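PDB 5KZT: Peptide/nickel transport system substrate-binding protein from Listeria monocytogenes serotype 1/2a, which binds peptides and, as an OppA-type solute-binding protein, probably delivers them to a membrane transporter for uptake. Local coordinates for residues Phe117-Lys121 with Val148-Thr154; Gly48-Leu52 with Asn158-Ala162. One frame throughout, in Å; residues are numbered along the deposited sequence.

Interaction 1 (Phe117-Lys121 with Val148-Thr154); sequences FDAIK and VTLSKPT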
loop_
_atom_site.group_PDB
_atom_site.type_symbol
_atom_site.label_atom_id
_atom_site.label_comp_id
_atom_site.label_asym_id
_atom_site.label_seq_id
_atom_site.Cartn_x
_atom_site.Cartn_y
_atom_site.Cartn_z
ATOM N N PHE A 117 5.362 5.632 13.292
ATOM C CA PHE A 117 5.413 6.506 14.452
ATOM C C PHE A 117 6.815 6.672 15.053
ATOM O O PHE A 117 6.972 7.415 16.019
ATOM C CB PHE A 117 4.397 6.044 15.517
ATOM C CG PHE A 117 2.991 6.279 15.113
ATOM C CD1 PHE A 117 2.355 5.453 14.194
ATOM C CD2 PHE A 117 2.307 7.373 15.597
ATOM C CE1 PHE A 117 1.062 5.712 13.777
ATOM C CE2 PHE A 117 1.014 7.621 15.209
ATOM C CZ PHE A 117 0.390 6.796 14.300
ATOM N N ASP A 118 7.822 6.041 14.458
ATOM C CA ASP A 118 9.233 6.375 14.727
ATOM C C ASP A 118 9.518 7.870 14.558
ATOM O O ASP A 118 10.420 8.386 15.185
ATOM C CB ASP A 118 10.165 5.633 13.765
ATOM C CG ASP A 118 10.379 4.183 14.124
ATOM O OD1 ASP A 118 9.934 3.717 15.211
ATOM O OD2 ASP A 118 11.055 3.490 13.301
ATOM N N ALA A 119 8.780 8.517 13.656
ATOM C CA ALA A 119 8.827 9.970 13.464
ATOM C C ALA A 119 8.373 10.776 14.691
ATOM O O ALA A 119 8.765 11.926 14.819
ATOM C CB ALA A 119 7.977 10.358 12.266
ATOM N N ILE A 120 7.545 10.174 15.568
ATOM C CA ILE A 120 6.986 10.837 16.755
ATOM C C ILE A 120 7.843 10.479 17.970
ATOM O O ILE A 120 8.315 9.347 18.100
ATOM C CB ILE A 120 5.501 10.431 16.981
ATOM C CG1 ILE A 120 4.674 10.581 15.689
ATOM C CG2 ILE A 120 4.863 11.240 18.105
ATOM C CD1 ILE A 120 4.786 11.918 14.989
ATOM N N LYS A 121 8.044 11.466 18.840
ATOM C CA LYS A 121 8.876 11.309 20.012
ATOM C C LYS A 121 8.396 10.095 20.804
ATOM O O LYS A 121 7.205 9.964 21.084
ATOM C CB LYS A 121 8.822 12.551 20.891
ATOM C CG LYS A 121 9.693 12.427 22.135
ATOM C CD LYS A 121 9.706 13.692 22.973
ATOM C CE LYS A 121 10.531 13.444 24.216
ATOM N NZ LYS A 121 10.488 14.644 25.094
ATOM N N VAL A 148 2.432 18.234 18.904
ATOM C CA VAL A 148 3.120 17.021 18.415
ATOM C C VAL A 148 4.617 17.274 18.452
ATOM O O VAL A 148 5.102 18.272 17.908
ATOM C CB VAL A 148 2.677 16.677 16.975
ATOM C CG1 VAL A 148 3.498 15.521 16.391
ATOM C CG2 VAL A 148 1.180 16.361 16.938
ATOM N N THR A 149 5.347 16.370 19.092
ATOM C CA THR A 149 6.796 16.470 19.181
ATOM C C THR A 149 7.377 15.317 18.366
ATOM O O THR A 149 7.037 14.141 18.587
ATOM C CB THR A 149 7.284 16.433 20.656
ATOM O OG1 THR A 149 6.689 17.503 21.394
ATOM C CG2 THR A 149 8.796 16.615 20.736
ATOM N N LEU A 150 8.231 15.651 17.403
ATOM C CA LEU A 150 8.840 14.647 16.539
ATOM C C LEU A 150 10.087 14.107 17.200
ATOM O O LEU A 150 10.664 14.744 18.068
ATOM C CB LEU A 150 9.217 15.238 15.184
ATOM C CG LEU A 150 8.094 15.955 14.452
ATOM C CD1 LEU A 150 8.592 16.376 13.082
ATOM C CD2 LEU A 150 6.865 15.073 14.354
ATOM N N SER A 151 10.535 12.953 16.736
ATOM C CA SER A 151 11.794 12.386 17.206
ATOM C C SER A 151 12.978 13.130 16.591
ATOM O O SER A 151 14.040 13.214 17.191
ATOM C CB SER A 151 11.850 10.901 16.865
ATOM O OG SER A 151 11.760 10.714 15.474
ATOM N N LYS A 152 12.775 13.659 15.389
ATOM C CA LYS A 152 13.767 14.461 14.687
ATOM C C LYS A 152 13.045 15.179 13.558
ATOM O O LYS A 152 11.916 14.792 13.236
ATOM C CB LYS A 152 14.876 13.577 14.120
ATOM C CG LYS A 152 14.446 12.510 13.122
ATOM C CD LYS A 152 15.698 11.729 12.677
ATOM C CE LYS A 152 15.474 10.974 11.383
ATOM N NZ LYS A 152 14.341 10.021 11.544
ATOM N N PRO A 153 13.685 16.206 12.952
ATOM C CA PRO A 153 13.028 16.838 11.801
ATOM C C PRO A 153 12.659 15.788 10.744
ATOM O O PRO A 153 13.460 14.900 10.460
ATOM C CB PRO A 153 14.089 17.809 11.274
ATOM C CG PRO A 153 14.932 18.144 12.463
ATOM C CD PRO A 153 14.955 16.881 13.299
ATOM N N THR A 154 11.450 15.895 10.204
ATOM C CA THR A 154 10.896 14.908 9.292
ATOM C C THR A 154 10.244 15.675 8.140
ATOM O O THR A 154 9.128 16.212 8.270
ATOM C CB THR A 154 9.877 14.010 10.033
ATOM O OG1 THR A 154 10.524 13.342 11.131
ATOM C CG2 THR A 154 9.266 12.976 9.116
#
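S151 is held to the turn D118-A119 through both its side chain and its backbone. Its OG donates to D118 O at 2.7 Å, lying in the carbonyl plane on a lone pair. A chi1 of 60° leaves OG flanked by the residue's own N and C, which folds the hydroxyl back beside its own amide. That amide is used as well: S151 N reaches A119 O over 2.8 Å, its N-H nearly straight at 166° although the donor stands above the carbonyl plane. A119 O also has the aliphatic start of L150 against it, with L150 CB 3.4 Å away. Two residues after A119, K121 N donates to T149 O at 2.9 Å. The bonds from S151 N and K121 N frame a single beta bridge between I120 and L150. Here the short 3-10 segment that ends at A119 runs into an extended connection, which lies against the end of strand 145-149 in an antiparallel four-stranded sheet of this family 5 solute-binding protein. On the buried side, I120 turns CD1 into the angle between two branched side chains, 3.8 Å from L150 CD2 and 4.1 Å from V148 CG1. On the exposed side K121 and T149 run side by side in the same direction; the extended lysine chain, with CG opposite the backbone N (chi1 -180°), lays its CD 3.8 Å from T149 CG2. Behind this layer, I120 N bonds back to F117 O, closing the turn. T154 OG1, which lies near A119 CB, donates to K152 O within its own segment. Further out, W101 of helix 94-105 touches both I120 and V148 and meets the F117 ring edge-to-face, while the backbones of K121 and T149 each bond to G137.

Interaction 2 (Gly48-Leu52 with Asn158-Ala162); sequences GLYAL and NSLFA
Y50 lays its ring beneath the carboxamide of N158, with N158 CG 3.7 Å above the ring plane, offset toward the rim. Ring and amide planes differ by 19°, so the two flat groups are stacked. N158 CB makes a CH-pi contact over the face of the Y50 ring too, 4.2 Å from its centroid. With chi1 of -67°, CG of N158 points opposite its carbonyl carbon, which carries the amide outward along the tyrosine toward CZ. F161 runs alongside Y50 in the same direction. These rings are inclined obliquely, by 32°; Y50 CD1 meets F161 CD2 at 3.7 Å, near the plane of the F161 ring at its edge. Over one face of F161 stands L49 CD1, a second CH-pi contact 4.2 Å from the centroid. No direct hydrogen bond joins the segments; a water accepts from L49 N and donates to F161 O, linking the two backbones. Beyond it, A162 CA approaches Y50 O to 3.3 Å in a CA-H...O contact, and A162 CB packs on L52 CD1 at 3.8 Å. The contact therefore sets helix 157-161 against strand 50-52, which pairs antiparallel with strand 58-60; I60 and P58 of that strand also touch Y50, while helix 94-105 borders the contact through Y97 on L49 and W101 on F161.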
loop_
_atom_site.group_PDB
_atom_site.type_symbol
_atom_site.label_atom_id
_atom_site.label_comp_id
_atom_site.label_asym_id
_atom_site.label_seq_id
_atom_site.Cartn_x
_atom_site.Cartn_y
_atom_site.Cartn_z
ATOM N N GLY A 48 -7.761 12.946 8.472
ATOM C CA GLY A 48 -6.780 13.361 9.486
ATOM C C GLY A 48 -6.512 14.852 9.463
ATOM O O GLY A 48 -7.355 15.646 8.996
ATOM N N LEU A 49 -5.331 15.225 9.956
ATOM C CA LEU A 49 -4.918 16.626 10.048
ATOM C C LEU A 49 -4.700 17.255 8.678
ATOM O O LEU A 49 -4.972 18.428 8.509
ATOM C CB LEU A 49 -3.658 16.789 10.879
ATOM C CG LEU A 49 -3.772 16.358 12.332
ATOM C CD1 LEU A 49 -2.383 16.304 12.941
ATOM C CD2 LEU A 49 -4.682 17.288 13.121
ATOM N N TYR A 50 -4.209 16.454 7.727
ATOM C CA TYR A 50 -3.932 16.894 6.366
ATOM C C TYR A 50 -4.575 15.901 5.418
ATOM O O TYR A 50 -4.879 14.790 5.808
ATOM C CB TYR A 50 -2.427 16.934 6.107
ATOM C CG TYR A 50 -1.715 18.154 6.668
ATOM C CD1 TYR A 50 -1.518 18.311 8.035
ATOM C CD2 TYR A 50 -1.233 19.161 5.820
ATOM C CE1 TYR A 50 -0.872 19.434 8.545
ATOM C CE2 TYR A 50 -0.597 20.271 6.322
ATOM C CZ TYR A 50 -0.415 20.395 7.680
ATOM O OH TYR A 50 0.207 21.523 8.143
ATOM N N ALA A 51 -4.774 16.321 4.182
ATOM C CA ALA A 51 -5.181 15.443 3.115
ATOM C C ALA A 51 -4.565 15.972 1.813
ATOM O O ALA A 51 -4.459 17.191 1.637
ATOM C CB ALA A 51 -6.703 15.397 3.047
ATOM N N LEU A 52 -4.145 15.071 0.917
ATOM C CA LEU A 52 -3.556 15.467 -0.376
ATOM C C LEU A 52 -4.542 16.270 -1.205
ATOM O O LEU A 52 -5.690 15.876 -1.350
ATOM C CB LEU A 52 -3.082 14.237 -1.178
ATOM C CG LEU A 52 -1.633 13.809 -0.883
ATOM C CD1 LEU A 52 -1.316 13.822 0.594
ATOM C CD2 LEU A 52 -1.285 12.469 -1.520
ATOM N N ASN A 158 3.979 15.992 7.011
ATOM C CA ASN A 158 2.611 16.303 6.585
ATOM C C ASN A 158 1.982 15.163 5.751
ATOM O O ASN A 158 0.752 14.993 5.757
ATOM C CB ASN A 158 2.565 17.615 5.826
ATOM C CG ASN A 158 2.894 18.810 6.697
ATOM O OD1 ASN A 158 3.056 18.701 7.927
ATOM N ND2 ASN A 158 3.010 19.966 6.065
ATOM N N SER A 159 2.812 14.393 5.046
ATOM C CA SER A 159 2.333 13.186 4.333
ATOM C C SER A 159 1.905 12.089 5.318
ATOM O O SER A 159 0.912 11.379 5.101
ATOM C CB SER A 159 3.395 12.655 3.369
ATOM O OG SER A 159 3.761 13.606 2.381
ATOM N N LEU A 160 2.648 11.970 6.423
ATOM C CA LEU A 160 2.208 11.072 7.506
ATOM C C LEU A 160 0.876 11.537 8.086
ATOM O O LEU A 160 -0.037 10.718 8.271
ATOM C CB LEU A 160 3.264 10.916 8.599
ATOM C CG LEU A 160 4.620 10.362 8.126
ATOM C CD1 LEU A 160 5.646 10.297 9.252
ATOM C CD2 LEU A 160 4.469 8.975 7.506
ATOM N N PHE A 161 0.742 12.838 8.337
ATOM C CA PHE A 161 -0.525 13.387 8.865
ATOM C C PHE A 161 -1.712 13.131 7.908
ATOM O O PHE A 161 -2.853 13.075 8.330
ATOM C CB PHE A 161 -0.425 14.888 9.098
ATOM C CG PHE A 161 0.531 15.316 10.176
ATOM C CD1 PHE A 161 0.968 14.450 11.192
ATOM C CD2 PHE A 161 0.967 16.637 10.201
ATOM C CE1 PHE A 161 1.835 14.900 12.181
ATOM C CE2 PHE A 161 1.826 17.083 11.202
ATOM C CZ PHE A 161 2.254 16.213 12.187
ATOM N N ALA A 162 -1.425 12.973 6.625
ATOM C CA ALA A 162 -2.424 12.624 5.627
ATOM C C ALA A 162 -2.632 11.104 5.446
ATOM O O ALA A 162 -3.401 10.684 4.576
ATOM C CB ALA A 162 -2.023 13.249 4.303
HETATM O O HOH W 1 -3.701 13.051 11.039
#

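The centres of the two interactions lie about 15 Å apart, on the same side of the chain's centre, and packing of A119 CB on L160 CD1 at 3.8 Å joins them directly. Along the chain the order is 48-52, 117-121, 148-154, 158-162, so interaction 2 brings together the outer segments and interaction 1 the inner pair. Strand 145-149 leads into helix 157-161 through the connection containing 150-154, a succession that falls within the family 5 solute-binding region. Helix 94-105 borders both. Together they tie the inner strand 145-149 of the four-stranded sheet, the short helix and the 50-52/58-60 hairpin into one continuous packed region of the protein.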